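PDB 5TXE: lasso peptide isopeptidase AtxE2 from Asticcacaulis excentricus, which hydrolyses the isopeptide bond of the lasso peptides astexin-2 and astexin-3, recognising their knotted shape and converting them to linear peptides. Local coordinates for residues A[133-137]-A[175-181]; A[229-233]-A[248-253]; A[323-327]-A[404-408]. The protein carries 1 engineered substitution. One frame throughout, in Å; residues are numbered along the deposited sequence.

Contact 1: residues A[133-137]-A[175-181]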
# COMPACT_ATOMS: atom_id res chain seq x y z
N ARG A 133 -4.82 -10.82 -19.31
CA ARG A 133 -5.79 -11.85 -19.64
C ARG A 133 -5.28 -12.66 -20.79
O ARG A 133 -5.04 -12.11 -21.88
CB ARG A 133 -7.09 -11.20 -20.03
CG ARG A 133 -7.58 -10.15 -19.02
CD ARG A 133 -7.85 -10.94 -17.80
NE ARG A 133 -7.88 -10.39 -16.43
CZ ARG A 133 -8.75 -9.52 -15.95
NH1 ARG A 133 -9.59 -8.91 -16.74
NH2 ARG A 133 -8.69 -9.20 -14.69
N TRP A 134 -5.05 -13.94 -20.56
CA TRP A 134 -4.64 -14.82 -21.65
C TRP A 134 -5.83 -15.19 -22.54
O TRP A 134 -6.91 -15.49 -22.05
CB TRP A 134 -4.05 -16.08 -21.13
CG TRP A 134 -2.77 -15.89 -20.49
CD1 TRP A 134 -2.57 -15.55 -19.19
CD2 TRP A 134 -1.47 -16.17 -21.04
NE1 TRP A 134 -1.23 -15.57 -18.91
CE2 TRP A 134 -0.54 -15.94 -20.05
CE3 TRP A 134 -1.01 -16.55 -22.31
CZ2 TRP A 134 0.82 -16.08 -20.26
CZ3 TRP A 134 0.36 -16.69 -22.52
CH2 TRP A 134 1.25 -16.47 -21.50
N SER A 135 -5.64 -15.18 -23.85
CA SER A 135 -6.65 -15.75 -24.77
C SER A 135 -6.71 -17.28 -24.51
O SER A 135 -5.76 -17.82 -23.99
CB SER A 135 -6.27 -15.50 -26.22
OG SER A 135 -4.97 -16.02 -26.51
N PRO A 136 -7.84 -17.94 -24.80
CA PRO A 136 -8.02 -19.40 -24.55
C PRO A 136 -6.96 -20.22 -25.26
O PRO A 136 -6.50 -21.19 -24.71
CB PRO A 136 -9.40 -19.70 -25.13
CG PRO A 136 -10.14 -18.38 -25.07
CD PRO A 136 -9.10 -17.29 -25.22
N SER A 137 -6.54 -19.79 -26.44
CA SER A 137 -5.44 -20.48 -27.14
C SER A 137 -4.07 -20.32 -26.49
O SER A 137 -3.10 -20.98 -26.88
CB SER A 137 -5.34 -19.94 -28.58
OG SER A 137 -4.97 -18.55 -28.58
N ASP A 175 -12.01 -2.70 -17.39
CA ASP A 175 -11.72 -4.12 -17.31
C ASP A 175 -12.00 -4.77 -18.67
O ASP A 175 -12.70 -4.21 -19.50
CB ASP A 175 -12.63 -4.81 -16.28
CG ASP A 175 -11.98 -6.05 -15.64
OD1 ASP A 175 -10.87 -6.51 -16.04
OD2 ASP A 175 -12.63 -6.62 -14.75
N VAL A 176 -11.47 -5.96 -18.82
CA VAL A 176 -11.56 -6.71 -20.06
C VAL A 176 -11.35 -8.22 -19.80
O VAL A 176 -10.59 -8.59 -18.90
CB VAL A 176 -10.49 -6.17 -21.04
CG1 VAL A 176 -9.08 -6.41 -20.49
CG2 VAL A 176 -10.66 -6.80 -22.42
N GLN A 177 -12.04 -9.06 -20.56
CA GLN A 177 -11.79 -10.51 -20.60
C GLN A 177 -12.01 -11.01 -22.05
O GLN A 177 -12.76 -10.39 -22.82
CB GLN A 177 -12.79 -11.31 -19.76
CG GLN A 177 -12.71 -11.10 -18.28
CD GLN A 177 -11.62 -11.90 -17.55
OE1 GLN A 177 -11.02 -12.91 -18.06
NE2 GLN A 177 -11.36 -11.45 -16.30
N TRP A 178 -11.40 -12.15 -22.37
CA TRP A 178 -11.65 -12.86 -23.61
C TRP A 178 -12.94 -13.67 -23.48
O TRP A 178 -13.12 -14.37 -22.50
CB TRP A 178 -10.50 -13.80 -23.88
CG TRP A 178 -9.19 -13.13 -24.06
CD1 TRP A 178 -8.23 -12.87 -23.10
CD2 TRP A 178 -8.65 -12.66 -25.29
NE1 TRP A 178 -7.14 -12.27 -23.68
CE2 TRP A 178 -7.38 -12.13 -25.02
CE3 TRP A 178 -9.11 -12.67 -26.61
CZ2 TRP A 178 -6.58 -11.59 -26.00
CZ3 TRP A 178 -8.33 -12.12 -27.59
CH2 TRP A 178 -7.06 -11.59 -27.28
N LEU A 179 -13.84 -13.53 -24.44
CA LEU A 179 -14.97 -14.45 -24.58
C LEU A 179 -14.59 -15.69 -25.44
O LEU A 179 -15.05 -16.79 -25.16
CB LEU A 179 -16.20 -13.77 -25.14
CG LEU A 179 -16.83 -12.66 -24.29
CD1 LEU A 179 -18.09 -12.10 -24.96
CD2 LEU A 179 -17.15 -13.19 -22.91
N ASP A 180 -13.73 -15.50 -26.44
CA ASP A 180 -13.08 -16.57 -27.18
C ASP A 180 -11.83 -15.97 -27.80
O ASP A 180 -11.54 -14.81 -27.55
CB ASP A 180 -14.03 -17.18 -28.24
CG ASP A 180 -14.50 -16.18 -29.29
OD1 ASP A 180 -13.70 -15.35 -29.76
OD2 ASP A 180 -15.69 -16.21 -29.64
N ASP A 181 -11.10 -16.70 -28.63
CA ASP A 181 -9.86 -16.17 -29.19
C ASP A 181 -9.92 -14.86 -30.00
O ASP A 181 -8.89 -14.22 -30.19
CB ASP A 181 -9.14 -17.23 -30.01
CG ASP A 181 -8.55 -18.32 -29.14
OD1 ASP A 181 -7.93 -18.00 -28.08
OD2 ASP A 181 -8.67 -19.50 -29.53
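Arg133 reaches along strand 175-178, its side chain bent at chi2 (-65°) to carry the guanidinium back past Gln177 toward Asp175. There NH1 forms a salt bridge with Asp175 OD1 at 2.8 Å, meeting the carboxylate on its syn side although the two planes stand 54° apart. NH1 also faces the carbonyl oxygen of Val176, but the modelled separation is too short for the details of that bond to be trusted. Over one guanidinium face lies the Gln177 amide, tilted from it by 13°; its NE2 is 3.1 Å from Arg133 NH1, and since both are donors this is an approach of flat groups, not a hydrogen bond. The backbone oxygen of Arg133 accepts from Trp178 NE1 at 2.8 Å, lying close to the indole plane while the donor sits well above the carbonyl plane. Trp134 points away from the other segment at CB, and its NE1 bonds to Ser62 O, yet its carbonyl oxygen comes within 3.1 Å of Trp178 CD1. Ser135 then crosses the indole face: its CA makes a CH-pi contact 3.5 Å from the centroid of the five-membered ring, almost exactly on the normal, while its OG bonds to His140 N. With an alanine in place of Trp178, Arg133 O would probably lose its indole donor and a gap would open against Ser135. Pro136 CD packs on Trp178 CB at 4.0 Å. Last, Ser137 N donates to the syn lone pair of Asp181 OD1 at 2.8 Å, while Ser137 OG bonds chiefly to Thr139 OG1. Each hydrogen bond between the segments uses a side chain, so these two neighbouring blades of the propeller are joined by an indole wedge flanked by two carboxylates rather than by a continued backbone ladder.

Contact 2: residues A[229-233]-A[248-253]; sequences IVYQV and EVARLR
Tyr231 and Val249 mark the closest backbone approach, their CA atoms 6.8 Å apart, where strand 230-233 runs beneath helix 248-253 with axes 9.6 Å apart at their nearest and N-to-C directions 114° apart. This is a helix laid on the face of a four-stranded antiparallel propeller blade: strand 230-235 pairs with strand 240-243, and the chain then folds back as helix 246-253 over the same sheet. Tyr231 carries most of the contact. With CG anti to the carbonyl carbon (chi1 -58°), its ring rises toward the helix and offers one face to Val249 and its edge to Leu252, whose CD2 lies 4.0 Å from Tyr231 CD1. At the far end of the ring the Tyr231 hydroxyl meets Arg253 NH1 edge-on, the guanidinium plane nearly perpendicular to the ring; the modelled distance is too short for the strength of this hydrogen bond to be judged. At the start of the helical segment, Val233 CG2 touches Glu248 OE1 at 3.9 Å. That carboxylate is engaged elsewhere, OE2 in a salt bridge with Arg242 and OE1 with Thr245 N, so the valine packs beside a charge already paired. The two branches of Val249 divide the aromatic ring between them: CG2 rests 3.9 Å from Tyr231 CG, while CG1 makes a CH-pi contact above the ring centre, 4.0 Å from the centroid.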
# COMPACT_ATOMS: atom_id res chain seq x y z
N ILE A 229 -22.05 1.12 -14.90
CA ILE A 229 -21.07 0.50 -15.72
C ILE A 229 -21.75 -0.07 -16.96
O ILE A 229 -22.81 -0.64 -16.84
CB ILE A 229 -20.41 -0.61 -14.92
CG1 ILE A 229 -19.78 -0.00 -13.67
CG2 ILE A 229 -19.35 -1.30 -15.76
CD1 ILE A 229 -19.08 -1.04 -12.78
N VAL A 230 -21.16 0.13 -18.14
CA VAL A 230 -21.67 -0.29 -19.45
C VAL A 230 -20.73 -1.34 -19.98
O VAL A 230 -19.50 -1.26 -19.75
CB VAL A 230 -21.74 0.93 -20.35
CG1 VAL A 230 -21.80 0.60 -21.83
CG2 VAL A 230 -22.92 1.79 -19.98
N TYR A 231 -21.30 -2.39 -20.59
CA TYR A 231 -20.54 -3.56 -21.09
C TYR A 231 -20.70 -3.59 -22.57
O TYR A 231 -21.78 -3.39 -23.05
CB TYR A 231 -21.06 -4.85 -20.49
CG TYR A 231 -21.00 -4.78 -19.01
CD1 TYR A 231 -19.83 -5.12 -18.34
CD2 TYR A 231 -22.11 -4.33 -18.24
CE1 TYR A 231 -19.74 -5.00 -16.96
CE2 TYR A 231 -22.02 -4.21 -16.85
CZ TYR A 231 -20.84 -4.56 -16.23
OH TYR A 231 -20.66 -4.47 -14.87
N GLN A 232 -19.62 -3.86 -23.30
CA GLN A 232 -19.68 -3.98 -24.75
C GLN A 232 -18.78 -5.10 -25.18
O GLN A 232 -17.84 -5.47 -24.45
CB GLN A 232 -19.18 -2.69 -25.44
CG GLN A 232 -19.95 -1.39 -25.25
CD GLN A 232 -20.92 -1.12 -26.38
OE1 GLN A 232 -20.56 -0.69 -27.48
NE2 GLN A 232 -22.17 -1.33 -26.10
N VAL A 233 -19.02 -5.64 -26.37
CA VAL A 233 -18.23 -6.73 -26.90
C VAL A 233 -17.67 -6.32 -28.24
O VAL A 233 -18.40 -5.79 -29.07
CB VAL A 233 -19.08 -8.00 -27.12
CG1 VAL A 233 -18.24 -9.10 -27.73
CG2 VAL A 233 -19.63 -8.46 -25.78
N GLU A 248 -22.51 -13.27 -20.75
CA GLU A 248 -21.22 -12.64 -21.02
C GLU A 248 -20.80 -11.61 -19.95
O GLU A 248 -19.66 -11.59 -19.47
CB GLU A 248 -21.29 -11.96 -22.37
CG GLU A 248 -21.29 -12.98 -23.50
CD GLU A 248 -21.64 -12.34 -24.81
OE1 GLU A 248 -22.21 -11.23 -24.79
OE2 GLU A 248 -21.32 -12.91 -25.86
N VAL A 249 -21.76 -10.77 -19.57
CA VAL A 249 -21.56 -9.80 -18.55
C VAL A 249 -21.14 -10.44 -17.23
O VAL A 249 -20.13 -10.03 -16.64
CB VAL A 249 -22.82 -9.00 -18.31
CG1 VAL A 249 -22.70 -8.23 -17.00
CG2 VAL A 249 -23.10 -8.06 -19.47
N ALA A 250 -21.88 -11.44 -16.76
CA ALA A 250 -21.44 -12.13 -15.54
C ALA A 250 -20.02 -12.72 -15.69
O ALA A 250 -19.25 -12.71 -14.73
CB ALA A 250 -22.46 -13.18 -15.14
N ARG A 251 -19.62 -13.21 -16.86
CA ARG A 251 -18.20 -13.68 -17.03
C ARG A 251 -17.15 -12.57 -16.77
O ARG A 251 -15.96 -12.84 -16.53
CB ARG A 251 -17.90 -14.35 -18.41
CG ARG A 251 -17.32 -15.78 -18.27
CD ARG A 251 -16.52 -16.37 -19.42
NE ARG A 251 -17.27 -16.45 -20.68
CZ ARG A 251 -16.73 -16.85 -21.84
NH1 ARG A 251 -15.43 -17.19 -21.90
NH2 ARG A 251 -17.47 -16.89 -22.94
N LEU A 252 -17.57 -11.31 -16.86
CA LEU A 252 -16.70 -10.21 -16.52
C LEU A 252 -16.94 -9.73 -15.08
O LEU A 252 -15.99 -9.47 -14.38
CB LEU A 252 -16.84 -9.06 -17.55
CG LEU A 252 -15.88 -7.86 -17.48
CD1 LEU A 252 -14.47 -8.29 -17.65
CD2 LEU A 252 -16.17 -6.82 -18.54
N ARG A 253 -18.20 -9.63 -14.67
CA ARG A 253 -18.61 -9.07 -13.37
C ARG A 253 -18.22 -9.95 -12.16
O ARG A 253 -17.72 -9.45 -11.15
CB ARG A 253 -20.13 -8.86 -13.35
CG ARG A 253 -20.57 -7.55 -12.76
CD ARG A 253 -22.08 -7.41 -12.59
NE ARG A 253 -22.32 -6.49 -11.47
CZ ARG A 253 -22.05 -5.17 -11.48
NH1 ARG A 253 -21.58 -4.56 -12.58
NH2 ARG A 253 -22.26 -4.43 -10.39

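Contact 3: residues A[323-327]-A[404-408]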
# COMPACT_ATOMS: atom_id res chain seq x y z
N GLY A 323 2.47 -16.89 13.89
CA GLY A 323 3.62 -16.58 14.70
C GLY A 323 3.35 -15.37 15.59
O GLY A 323 2.26 -14.80 15.56
N TRP A 324 4.36 -14.93 16.33
CA TRP A 324 4.23 -13.77 17.21
C TRP A 324 3.73 -12.53 16.40
O TRP A 324 4.31 -12.17 15.36
CB TRP A 324 5.57 -13.45 17.82
CG TRP A 324 5.55 -12.37 18.85
CD1 TRP A 324 5.83 -11.07 18.65
CD2 TRP A 324 5.34 -12.52 20.25
NE1 TRP A 324 5.79 -10.38 19.84
CE2 TRP A 324 5.47 -11.25 20.84
CE3 TRP A 324 5.04 -13.62 21.08
CZ2 TRP A 324 5.31 -11.04 22.20
CZ3 TRP A 324 4.89 -13.41 22.44
CH2 TRP A 324 5.02 -12.11 22.99
N ALA A 325 2.65 -11.91 16.87
CA ALA A 325 2.11 -10.73 16.21
C ALA A 325 1.86 -11.00 14.74
O ALA A 325 1.98 -10.10 13.94
CB ALA A 325 3.08 -9.54 16.36
N SER A 326 1.56 -12.24 14.39
CA SER A 326 1.29 -12.61 12.99
C SER A 326 2.42 -12.28 12.04
O SER A 326 2.18 -12.04 10.88
CB SER A 326 0.01 -11.93 12.48
OG SER A 326 -1.10 -12.45 13.17
N ASN A 327 3.66 -12.28 12.52
CA ASN A 327 4.75 -11.82 11.66
C ASN A 327 5.12 -12.72 10.45
O ASN A 327 5.76 -12.25 9.49
CB ASN A 327 5.98 -11.53 12.50
CG ASN A 327 6.78 -12.76 12.82
OD1 ASN A 327 7.77 -13.04 12.17
ND2 ASN A 327 6.37 -13.49 13.82
N ARG A 404 14.77 -9.08 13.33
CA ARG A 404 13.39 -8.89 13.73
C ARG A 404 13.24 -8.82 15.23
O ARG A 404 13.69 -9.72 15.90
CB ARG A 404 12.53 -10.01 13.24
CG ARG A 404 11.06 -9.80 13.57
CD ARG A 404 10.18 -10.40 12.50
NE ARG A 404 10.19 -9.63 11.26
CZ ARG A 404 9.39 -9.87 10.22
NH1 ARG A 404 8.48 -10.85 10.25
NH2 ARG A 404 9.46 -9.10 9.16
N LEU A 405 12.61 -7.76 15.73
CA LEU A 405 12.39 -7.49 17.14
C LEU A 405 10.99 -7.94 17.50
O LEU A 405 10.06 -7.78 16.70
CB LEU A 405 12.45 -5.98 17.48
CG LEU A 405 13.69 -5.18 17.14
CD1 LEU A 405 13.41 -3.70 17.34
CD2 LEU A 405 14.84 -5.61 18.01
N THR A 406 10.85 -8.40 18.75
CA THR A 406 9.58 -8.78 19.28
C THR A 406 9.45 -8.40 20.71
O THR A 406 10.39 -8.48 21.51
CB THR A 406 9.37 -10.31 19.20
OG1 THR A 406 10.43 -10.94 19.88
CG2 THR A 406 9.32 -10.82 17.73
N LEU A 407 8.26 -7.94 21.05
CA LEU A 407 7.97 -7.65 22.40
C LEU A 407 6.45 -7.63 22.62
O LEU A 407 5.66 -7.72 21.65
CB LEU A 407 8.63 -6.35 22.86
CG LEU A 407 8.27 -5.02 22.20
CD1 LEU A 407 6.94 -4.44 22.66
CD2 LEU A 407 9.40 -4.02 22.53
N ARG A 408 6.06 -7.58 23.88
CA ARG A 408 4.68 -7.46 24.22
C ARG A 408 4.66 -6.08 24.77
O ARG A 408 5.57 -5.73 25.52
CB ARG A 408 4.25 -8.47 25.26
CG ARG A 408 2.74 -8.52 25.42
CD ARG A 408 2.29 -9.59 26.42
NE ARG A 408 2.48 -10.97 25.97
CZ ARG A 408 1.67 -11.62 25.15
NH1 ARG A 408 0.62 -11.02 24.58
NH2 ARG A 408 1.92 -12.88 24.83
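Trp324 reaches from the loop onto strand 404-408, meeting Thr406, Leu407 and Arg408 in turn. Its CB points toward the strand and, with CG anti to the backbone N (chi1 -174°), lays the indole along it. CD1 lies against the methyl CG2 of Thr406 at 3.6 Å. Next, NE1 donates to Leu407 O at 3.2 Å; the oxygen lies in the indole plane, but the donor is raised above the carbonyl plane and the bond is bent to 138°. CZ2 meets the same oxygen, Leu407 O, at 3.4 Å. At the tip, CH2 sits over a face of the Arg408 guanidinium, 3.7 Å from NH2, while Arg408 NH1 bonds to Gly412 O. Farther back, Arg404 NH1 donates to Asn327 OD1 at 3.0 Å, on a lone pair in the carbonyl plane, and more weakly to Asn327 O. The other end of that amide, Asn327 ND2, is held by Trp324 O at 2.9 Å, which fixes its rotation. Arg404 NE is paired with Asp418. A propeller loop is thus fastened to the edge strand of the alpha/beta-hydrolase sheet by an interdomain contact that relies on neutral acceptors for its arginine and indole donors.

In the fold
Contacts 1 and 2 belong together: both use the blade formed by strands 173-178, 183-188, 230-235 and 240-243, their centres are 13 Å apart, and they touch through a probable hydrogen bond from Arg251 NH2 to Leu179 O. Both are partly buried, but contact 1 joins that blade to its neighbour with mainly polar bonds around an indole, whereas contact 2 packs a helix on the blade's own face, chiefly through apolar groups around a phenol ring. Contact 3 is a surface contact between propeller and hydrolase domain, its nearest atoms about 28 Å from contact 1 and 30 Å from contact 2, and combines hydrogen bonds to carbonyl oxygens with an indole packed on a threonine methyl and a guanidinium.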